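Local atomic coordinates of putative nucleoprotein (Infectious salmon anemia virus, PDB entry 4EWC), a protein that encapsidates the negative-strand viral RNA, shielding it from nucleases and forming the ribonucleoprotein that serves as template for transcription and replication. Residues A[177-189]-A[224-237]. Numbering follows the deposited sequence.
Sequences GQAIMRILALADE and VNLNDLKAAFRQSR. Unlike the reference sequence in segment 177-189: Met181 (reference Ile).
Asp188 OD1 is gripped by two nitrogens of Arg234 in a side-on salt bridge, NE at 2.8 Å and NH2 at 2.7 Å. The oxygen lies close to the guanidinium plane, with the carboxylate almost perpendicular to it, and both donors converge on this one oxygen; NE meets it nearly along the C-O axis, NH2 from above the carboxylate plane. A bend at chi2 (-67°) folds the arginine back toward the acid, and NH2 adds a weak bond to Asp188 O. The other carboxylate oxygen, OD2, is hydrogen-bonded to the Tyr304 hydroxyl.

Asp188 OD1 also sits at the edge of the Phe233 ring, 3.4 Å from its CE2. Over one face of this ring Leu184 CD1 makes a CH-pi contact, 4.2 Å from the centroid, while Arg237 CD lies against the opposite face; Arg237, part of a nuclear localization signal, is salt-bridged to Glu253.

Farther along, Ala187 CB packs 3.9 Å from Leu229 CG and also against the backbone of Leu226, its small side chain consistent with the 8.5 Å axis separation of helices 177-188 and 226-236, which cross nearly at right angles. Ile183 CD1 meets Leu226 CD2 at 3.6 Å. Apolar packing of Ile183, Ala187, Leu226 and Leu229 thus joins the helices, while the salt bridge fastens the C-terminal end of helix 177-188 to the C-terminal half of helix 226-236; Arg234, with Arg237 close by, would probably stabilise charged Asp188 and lower its pKa.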
ATOM      1  N   GLY A 177       1.570   1.413 -30.996  1.00 47.52           N
ATOM      2  CA  GLY A 177       2.817   0.733 -30.720  1.00 46.14           C
ATOM      3  C   GLY A 177       2.628  -0.743 -30.359  1.00 45.16           C
ATOM      4  O   GLY A 177       3.294  -1.619 -30.913  1.00 43.41           O
ATOM      5  N   GLN A 178       1.729  -1.015 -29.417  1.00 44.60           N
ATOM      6  CA  GLN A 178       1.344  -2.387 -29.080  1.00 47.59           C
ATOM      7  C   GLN A 178       0.937  -3.180 -30.308  1.00 47.28           C
ATOM      8  O   GLN A 178       1.352  -4.324 -30.496  1.00 43.18           O
ATOM      9  CB  GLN A 178       0.151  -2.380 -28.129  1.00 45.77           C
ATOM     10  CG  GLN A 178       0.416  -1.711 -26.814  1.00 46.26           C
ATOM     11  CD  GLN A 178       1.551  -2.365 -26.078  1.00 47.66           C
ATOM     12  OE1 GLN A 178       1.414  -3.484 -25.590  1.00 46.77           O
ATOM     13  NE2 GLN A 178       2.694  -1.662 -25.990  1.00 51.86           N
ATOM     14  N   ALA A 179       0.097  -2.557 -31.128  1.00 43.25           N
ATOM     15  CA  ALA A 179      -0.420  -3.194 -32.326  1.00 40.29           C
ATOM     16  C   ALA A 179       0.703  -3.543 -33.307  1.00 46.69           C
ATOM     17  O   ALA A 179       0.682  -4.602 -33.931  1.00 49.94           O
ATOM     18  CB  ALA A 179      -1.463  -2.303 -32.978  1.00 37.17           C
ATOM     19  N   ILE A 180       1.681  -2.649 -33.427  1.00 43.72           N
ATOM     20  CA  ILE A 180       2.812  -2.839 -34.332  1.00 44.65           C
ATOM     21  C   ILE A 180       3.679  -4.050 -33.927  1.00 48.20           C
ATOM     22  O   ILE A 180       4.005  -4.898 -34.759  1.00 46.17           O
ATOM     23  CB  ILE A 180       3.624  -1.516 -34.462  1.00 46.41           C
ATOM     24  CG1 ILE A 180       2.843  -0.533 -35.352  1.00 51.11           C
ATOM     25  CG2 ILE A 180       5.012  -1.746 -35.017  1.00 40.10           C
ATOM     26  CD1 ILE A 180       3.291   0.921 -35.257  1.00 46.00           C
HETATM   27  N   MSE A 181       4.021  -4.160 -32.647  1.00 48.12           N
HETATM   28  CA  MSE A 181       4.775  -5.322 -32.184  1.00 49.29           C
HETATM   29  C   MSE A 181       4.005  -6.646 -32.354  1.00 45.77           C
HETATM   30  O   MSE A 181       4.600  -7.683 -32.645  1.00 44.74           O
HETATM   31  CB  MSE A 181       5.190  -5.177 -30.714  1.00 45.34           C
HETATM   32  CG  MSE A 181       6.250  -4.171 -30.422  1.00 39.10           C
HETATM   33 SE   MSE A 181       7.859  -4.350 -31.555  0.71 48.75          SE
HETATM   34  CE  MSE A 181       8.326  -6.219 -31.358  1.00 39.68           C
ATOM     35  N   ARG A 182       2.697  -6.609 -32.137  1.00 45.56           N
ATOM     36  CA  ARG A 182       1.892  -7.820 -32.207  1.00 48.36           C
ATOM     37  C   ARG A 182       1.847  -8.304 -33.637  1.00 47.92           C
ATOM     38  O   ARG A 182       1.958  -9.502 -33.905  1.00 48.42           O
ATOM     39  CB  ARG A 182       0.475  -7.575 -31.679  1.00 51.97           C
ATOM     40  CG  ARG A 182       0.368  -7.577 -30.172  1.00 48.79           C
ATOM     41  CD  ARG A 182      -1.053  -7.240 -29.728  1.00 54.57           C
ATOM     42  NE  ARG A 182      -1.118  -6.863 -28.311  1.00 63.32           N
ATOM     43  CZ  ARG A 182      -1.235  -7.729 -27.299  1.00 70.43           C
ATOM     44  NH1 ARG A 182      -1.303  -9.037 -27.538  1.00 68.91           N
ATOM     45  NH2 ARG A 182      -1.289  -7.290 -26.042  1.00 62.06           N
ATOM     46  N   ILE A 183       1.683  -7.361 -34.558  1.00 46.68           N
ATOM     47  CA  ILE A 183       1.670  -7.694 -35.972  1.00 46.96           C
ATOM     48  C   ILE A 183       3.062  -8.126 -36.433  1.00 50.08           C
ATOM     49  O   ILE A 183       3.214  -9.035 -37.254  1.00 48.95           O
ATOM     50  CB  ILE A 183       1.098  -6.544 -36.825  1.00 48.77           C
ATOM     51  CG1 ILE A 183       0.727  -7.042 -38.212  1.00 51.28           C
ATOM     52  CG2 ILE A 183       2.041  -5.382 -36.915  1.00 52.10           C
ATOM     53  CD1 ILE A 183      -0.407  -8.023 -38.180  1.00 56.37           C
ATOM     54  N   LEU A 184       4.080  -7.487 -35.873  1.00 50.57           N
ATOM     55  CA  LEU A 184       5.451  -7.848 -36.190  1.00 48.27           C
ATOM     56  C   LEU A 184       5.712  -9.283 -35.779  1.00 47.68           C
ATOM     57  O   LEU A 184       6.193 -10.080 -36.576  1.00 46.58           O
ATOM     58  CB  LEU A 184       6.426  -6.919 -35.484  1.00 44.83           C
ATOM     59  CG  LEU A 184       7.916  -7.253 -35.599  1.00 45.81           C
ATOM     60  CD1 LEU A 184       8.308  -7.724 -36.989  1.00 44.89           C
ATOM     61  CD2 LEU A 184       8.721  -6.034 -35.231  1.00 45.25           C
ATOM     62  N   ALA A 185       5.392  -9.595 -34.527  1.00 49.32           N
ATOM     63  CA  ALA A 185       5.525 -10.956 -34.024  1.00 52.30           C
ATOM     64  C   ALA A 185       4.780 -11.924 -34.941  1.00 53.42           C
ATOM     65  O   ALA A 185       5.293 -12.988 -35.296  1.00 58.01           O
ATOM     66  CB  ALA A 185       5.009 -11.055 -32.600  1.00 43.17           C
ATOM     67  N   LEU A 186       3.576 -11.539 -35.340  1.00 51.57           N
ATOM     68  CA  LEU A 186       2.804 -12.316 -36.300  1.00 54.70           C
ATOM     69  C   LEU A 186       3.530 -12.557 -37.639  1.00 56.83           C
ATOM     70  O   LEU A 186       3.583 -13.686 -38.118  1.00 56.15           O
ATOM     71  CB  LEU A 186       1.451 -11.641 -36.546  1.00 52.99           C
ATOM     72  CG  LEU A 186       0.504 -12.423 -37.456  1.00 59.58           C
ATOM     73  CD1 LEU A 186       0.301 -13.823 -36.928  1.00 59.41           C
ATOM     74  CD2 LEU A 186      -0.826 -11.716 -37.569  1.00 64.28           C
ATOM     75  N   ALA A 187       4.082 -11.497 -38.233  1.00 54.85           N
ATOM     76  CA  ALA A 187       4.799 -11.609 -39.506  1.00 53.13           C
ATOM     77  C   ALA A 187       6.035 -12.507 -39.408  1.00 55.27           C
ATOM     78  O   ALA A 187       6.298 -13.343 -40.273  1.00 56.41           O
ATOM     79  CB  ALA A 187       5.199 -10.231 -40.016  1.00 49.99           C
ATOM     80  N   ASP A 188       6.801 -12.323 -38.344  1.00 56.34           N
ATOM     81  CA  ASP A 188       8.002 -13.117 -38.123  1.00 54.43           C
ATOM     82  C   ASP A 188       7.699 -14.612 -37.918  1.00 55.44           C
ATOM     83  O   ASP A 188       8.584 -15.442 -38.022  1.00 50.08           O
ATOM     84  CB  ASP A 188       8.786 -12.561 -36.937  1.00 50.01           C
ATOM     85  CG  ASP A 188      10.167 -13.145 -36.834  1.00 52.49           C
ATOM     86  OD1 ASP A 188      10.833 -13.285 -37.876  1.00 49.97           O
ATOM     87  OD2 ASP A 188      10.596 -13.478 -35.709  1.00 57.67           O
ATOM     88  N   GLU A 189       6.438 -14.948 -37.642  1.00 65.75           N
ATOM     89  CA  GLU A 189       6.018 -16.349 -37.468  1.00 67.41           C
ATOM     90  C   GLU A 189       5.501 -16.978 -38.769  1.00 68.04           C
ATOM     91  O   GLU A 189       6.080 -16.793 -39.849  1.00 74.15           O
ATOM     92  CB  GLU A 189       4.952 -16.461 -36.360  1.00 58.25           C
ATOM     93  N   VAL A 224      -2.191  -4.811 -43.582  1.00 55.06           N
ATOM     94  CA  VAL A 224      -0.756  -5.024 -43.513  1.00 52.84           C
ATOM     95  C   VAL A 224      -0.361  -6.248 -44.311  1.00 53.62           C
ATOM     96  O   VAL A 224      -0.949  -7.310 -44.161  1.00 54.61           O
ATOM     97  CB  VAL A 224      -0.274  -5.187 -42.065  1.00 50.73           C
ATOM     98  CG1 VAL A 224       1.191  -5.483 -42.047  1.00 47.09           C
ATOM     99  CG2 VAL A 224      -0.569  -3.931 -41.282  1.00 53.35           C
ATOM    100  N   ASN A 225       0.629  -6.088 -45.177  1.00 50.64           N
ATOM    101  CA  ASN A 225       1.172  -7.216 -45.910  1.00 52.04           C
ATOM    102  C   ASN A 225       2.314  -7.849 -45.108  1.00 56.51           C
ATOM    103  O   ASN A 225       3.407  -7.285 -45.006  1.00 55.85           O
ATOM    104  CB  ASN A 225       1.635  -6.770 -47.286  1.00 49.56           C
ATOM    105  CG  ASN A 225       2.290  -7.892 -48.095  1.00 54.52           C
ATOM    106  OD1 ASN A 225       3.177  -8.618 -47.615  1.00 55.26           O
ATOM    107  ND2 ASN A 225       1.869  -8.019 -49.351  1.00 52.45           N
ATOM    108  N   LEU A 226       2.058  -9.035 -44.563  1.00 56.08           N
ATOM    109  CA  LEU A 226       2.987  -9.678 -43.649  1.00 51.59           C
ATOM    110  C   LEU A 226       4.292 -10.143 -44.297  1.00 53.40           C
ATOM    111  O   LEU A 226       5.315 -10.208 -43.616  1.00 53.02           O
ATOM    112  CB  LEU A 226       2.312 -10.843 -42.906  1.00 52.66           C
ATOM    113  CG  LEU A 226       1.035 -10.616 -42.095  1.00 51.36           C
ATOM    114  CD1 LEU A 226       0.560 -11.944 -41.532  1.00 55.01           C
ATOM    115  CD2 LEU A 226       1.217  -9.600 -40.975  1.00 47.84           C
ATOM    116  N   ASN A 227       4.269 -10.480 -45.587  1.00 54.99           N
ATOM    117  CA  ASN A 227       5.519 -10.805 -46.296  1.00 57.60           C
ATOM    118  C   ASN A 227       6.439  -9.600 -46.395  1.00 54.12           C
ATOM    119  O   ASN A 227       7.644  -9.705 -46.169  1.00 51.83           O
ATOM    120  CB  ASN A 227       5.263 -11.317 -47.709  1.00 59.28           C
ATOM    121  CG  ASN A 227       4.471 -12.591 -47.725  1.00 65.08           C
ATOM    122  OD1 ASN A 227       3.964 -13.030 -46.693  1.00 66.87           O
ATOM    123  ND2 ASN A 227       4.340 -13.190 -48.903  1.00 65.82           N
ATOM    124  N   ASP A 228       5.870  -8.458 -46.752  1.00 47.91           N
ATOM    125  CA  ASP A 228       6.655  -7.243 -46.789  1.00 53.79           C
ATOM    126  C   ASP A 228       7.210  -6.976 -45.399  1.00 51.98           C
ATOM    127  O   ASP A 228       8.396  -6.680 -45.240  1.00 46.66           O
ATOM    128  CB  ASP A 228       5.827  -6.048 -47.279  1.00 49.30           C
ATOM    129  CG  ASP A 228       5.330  -6.225 -48.689  1.00 49.03           C
ATOM    130  OD1 ASP A 228       5.809  -7.146 -49.383  1.00 49.59           O
ATOM    131  OD2 ASP A 228       4.451  -5.441 -49.115  1.00 48.96           O
ATOM    132  N   LEU A 229       6.350  -7.105 -44.394  1.00 52.80           N
ATOM    133  CA  LEU A 229       6.763  -6.843 -43.022  1.00 51.77           C
ATOM    134  C   LEU A 229       7.861  -7.795 -42.554  1.00 52.31           C
ATOM    135  O   LEU A 229       8.790  -7.389 -41.863  1.00 54.27           O
ATOM    136  CB  LEU A 229       5.573  -6.889 -42.067  1.00 50.31           C
ATOM    137  CG  LEU A 229       5.996  -6.509 -40.640  1.00 55.27           C
ATOM    138  CD1 LEU A 229       6.838  -5.221 -40.654  1.00 46.18           C
ATOM    139  CD2 LEU A 229       4.803  -6.391 -39.674  1.00 46.22           C
ATOM    140  N   LYS A 230       7.744  -9.061 -42.934  1.00 52.23           N
ATOM    141  CA  LYS A 230       8.714 -10.067 -42.556  1.00 50.41           C
ATOM    142  C   LYS A 230      10.065  -9.789 -43.212  1.00 52.77           C
ATOM    143  O   LYS A 230      11.092  -9.730 -42.543  1.00 50.75           O
ATOM    144  CB  LYS A 230       8.199 -11.448 -42.956  1.00 53.58           C
ATOM    145  CG  LYS A 230       9.183 -12.557 -42.708  1.00 48.60           C
ATOM    146  CD  LYS A 230       8.713 -13.840 -43.328  1.00 53.64           C
ATOM    147  CE  LYS A 230       9.573 -14.994 -42.815  1.00 66.07           C
ATOM    148  NZ  LYS A 230       9.098 -16.325 -43.277  1.00 76.38           N
ATOM    149  N   ALA A 231      10.041  -9.615 -44.530  1.00 52.97           N
ATOM    150  CA  ALA A 231      11.236  -9.319 -45.324  1.00 51.10           C
ATOM    151  C   ALA A 231      11.977  -8.068 -44.851  1.00 50.68           C
ATOM    152  O   ALA A 231      13.211  -8.057 -44.792  1.00 53.26           O
ATOM    153  CB  ALA A 231      10.871  -9.191 -46.813  1.00 40.56           C
ATOM    154  N   ALA A 232      11.213  -7.031 -44.518  1.00 45.07           N
ATOM    155  CA  ALA A 232      11.757  -5.776 -44.033  1.00 46.74           C
ATOM    156  C   ALA A 232      12.463  -5.996 -42.705  1.00 52.93           C
ATOM    157  O   ALA A 232      13.586  -5.523 -42.482  1.00 53.74           O
ATOM    158  CB  ALA A 232      10.643  -4.750 -43.877  1.00 47.85           C
ATOM    159  N   PHE A 233      11.798  -6.735 -41.828  1.00 49.40           N
ATOM    160  CA  PHE A 233      12.373  -7.133 -40.554  1.00 55.12           C
ATOM    161  C   PHE A 233      13.677  -7.950 -40.723  1.00 49.68           C
ATOM    162  O   PHE A 233      14.720  -7.569 -40.193  1.00 53.26           O
ATOM    163  CB  PHE A 233      11.325  -7.886 -39.718  1.00 50.35           C
ATOM    164  CG  PHE A 233      11.861  -8.445 -38.432  1.00 50.09           C
ATOM    165  CD1 PHE A 233      12.486  -7.615 -37.517  1.00 47.24           C
ATOM    166  CD2 PHE A 233      11.721  -9.802 -38.126  1.00 49.29           C
ATOM    167  CE1 PHE A 233      12.971  -8.127 -36.323  1.00 55.51           C
ATOM    168  CE2 PHE A 233      12.198 -10.323 -36.930  1.00 49.72           C
ATOM    169  CZ  PHE A 233      12.827  -9.493 -36.025  1.00 53.13           C
ATOM    170  N   ARG A 234      13.619  -9.051 -41.470  1.00 52.04           N
ATOM    171  CA  ARG A 234      14.779  -9.941 -41.654  1.00 57.49           C
ATOM    172  C   ARG A 234      16.031  -9.249 -42.237  1.00 55.49           C
ATOM    173  O   ARG A 234      17.157  -9.688 -42.012  1.00 60.20           O
ATOM    174  CB  ARG A 234      14.401 -11.125 -42.538  1.00 54.79           C
ATOM    175  CG  ARG A 234      13.271 -11.981 -42.003  1.00 55.97           C
ATOM    176  CD  ARG A 234      13.679 -12.696 -40.737  1.00 59.12           C
ATOM    177  NE  ARG A 234      12.549 -13.391 -40.100  1.00 68.68           N
ATOM    178  CZ  ARG A 234      12.234 -14.667 -40.310  1.00 64.66           C
ATOM    179  NH1 ARG A 234      12.955 -15.398 -41.147  1.00 62.53           N
ATOM    180  NH2 ARG A 234      11.198 -15.204 -39.687  1.00 60.16           N
ATOM    181  N   GLN A 235      15.824  -8.173 -42.987  1.00 56.02           N
ATOM    182  CA  GLN A 235      16.917  -7.454 -43.614  1.00 61.74           C
ATOM    183  C   GLN A 235      17.413  -6.318 -42.761  1.00 60.97           C
ATOM    184  O   GLN A 235      18.595  -5.968 -42.799  1.00 64.35           O
ATOM    185  CB  GLN A 235      16.466  -6.887 -44.952  1.00 62.68           C
ATOM    186  CG  GLN A 235      16.221  -7.965 -45.947  1.00 72.45           C
ATOM    187  CD  GLN A 235      16.301  -7.465 -47.359  1.00 86.07           C
ATOM    188  OE1 GLN A 235      16.347  -6.253 -47.602  1.00 82.67           O
ATOM    189  NE2 GLN A 235      16.326  -8.396 -48.311  1.00 90.45           N
ATOM    190  N   SER A 236      16.496  -5.719 -42.018  1.00 58.13           N
ATOM    191  CA  SER A 236      16.837  -4.573 -41.205  1.00 53.93           C
ATOM    192  C   SER A 236      17.533  -4.955 -39.922  1.00 50.48           C
ATOM    193  O   SER A 236      18.286  -4.158 -39.385  1.00 50.16           O
ATOM    194  CB  SER A 236      15.588  -3.765 -40.873  1.00 53.09           C
ATOM    195  OG  SER A 236      15.000  -3.256 -42.055  1.00 58.65           O
ATOM    196  N   ARG A 237      17.266  -6.152 -39.419  1.00 45.04           N
ATOM    197  CA  ARG A 237      17.751  -6.499 -38.093  1.00 52.72           C
ATOM    198  C   ARG A 237      19.270  -6.750 -38.076  1.00 53.87           C
ATOM    199  O   ARG A 237      19.860  -6.991 -39.128  1.00 51.49           O
ATOM    200  CB  ARG A 237      16.963  -7.686 -37.537  1.00 55.04           C
ATOM    201  CG  ARG A 237      17.096  -8.943 -38.342  1.00 56.00           C
ATOM    202  CD  ARG A 237      16.204 -10.030 -37.801  1.00 55.97           C
ATOM    203  NE  ARG A 237      16.440 -11.259 -38.545  1.00 59.99           N
ATOM    204  CZ  ARG A 237      15.883 -12.429 -38.274  1.00 55.95           C
ATOM    205  NH1 ARG A 237      15.031 -12.565 -37.262  1.00 50.45           N
ATOM    206  NH2 ARG A 237      16.181 -13.463 -39.035  1.00 59.99           N
TER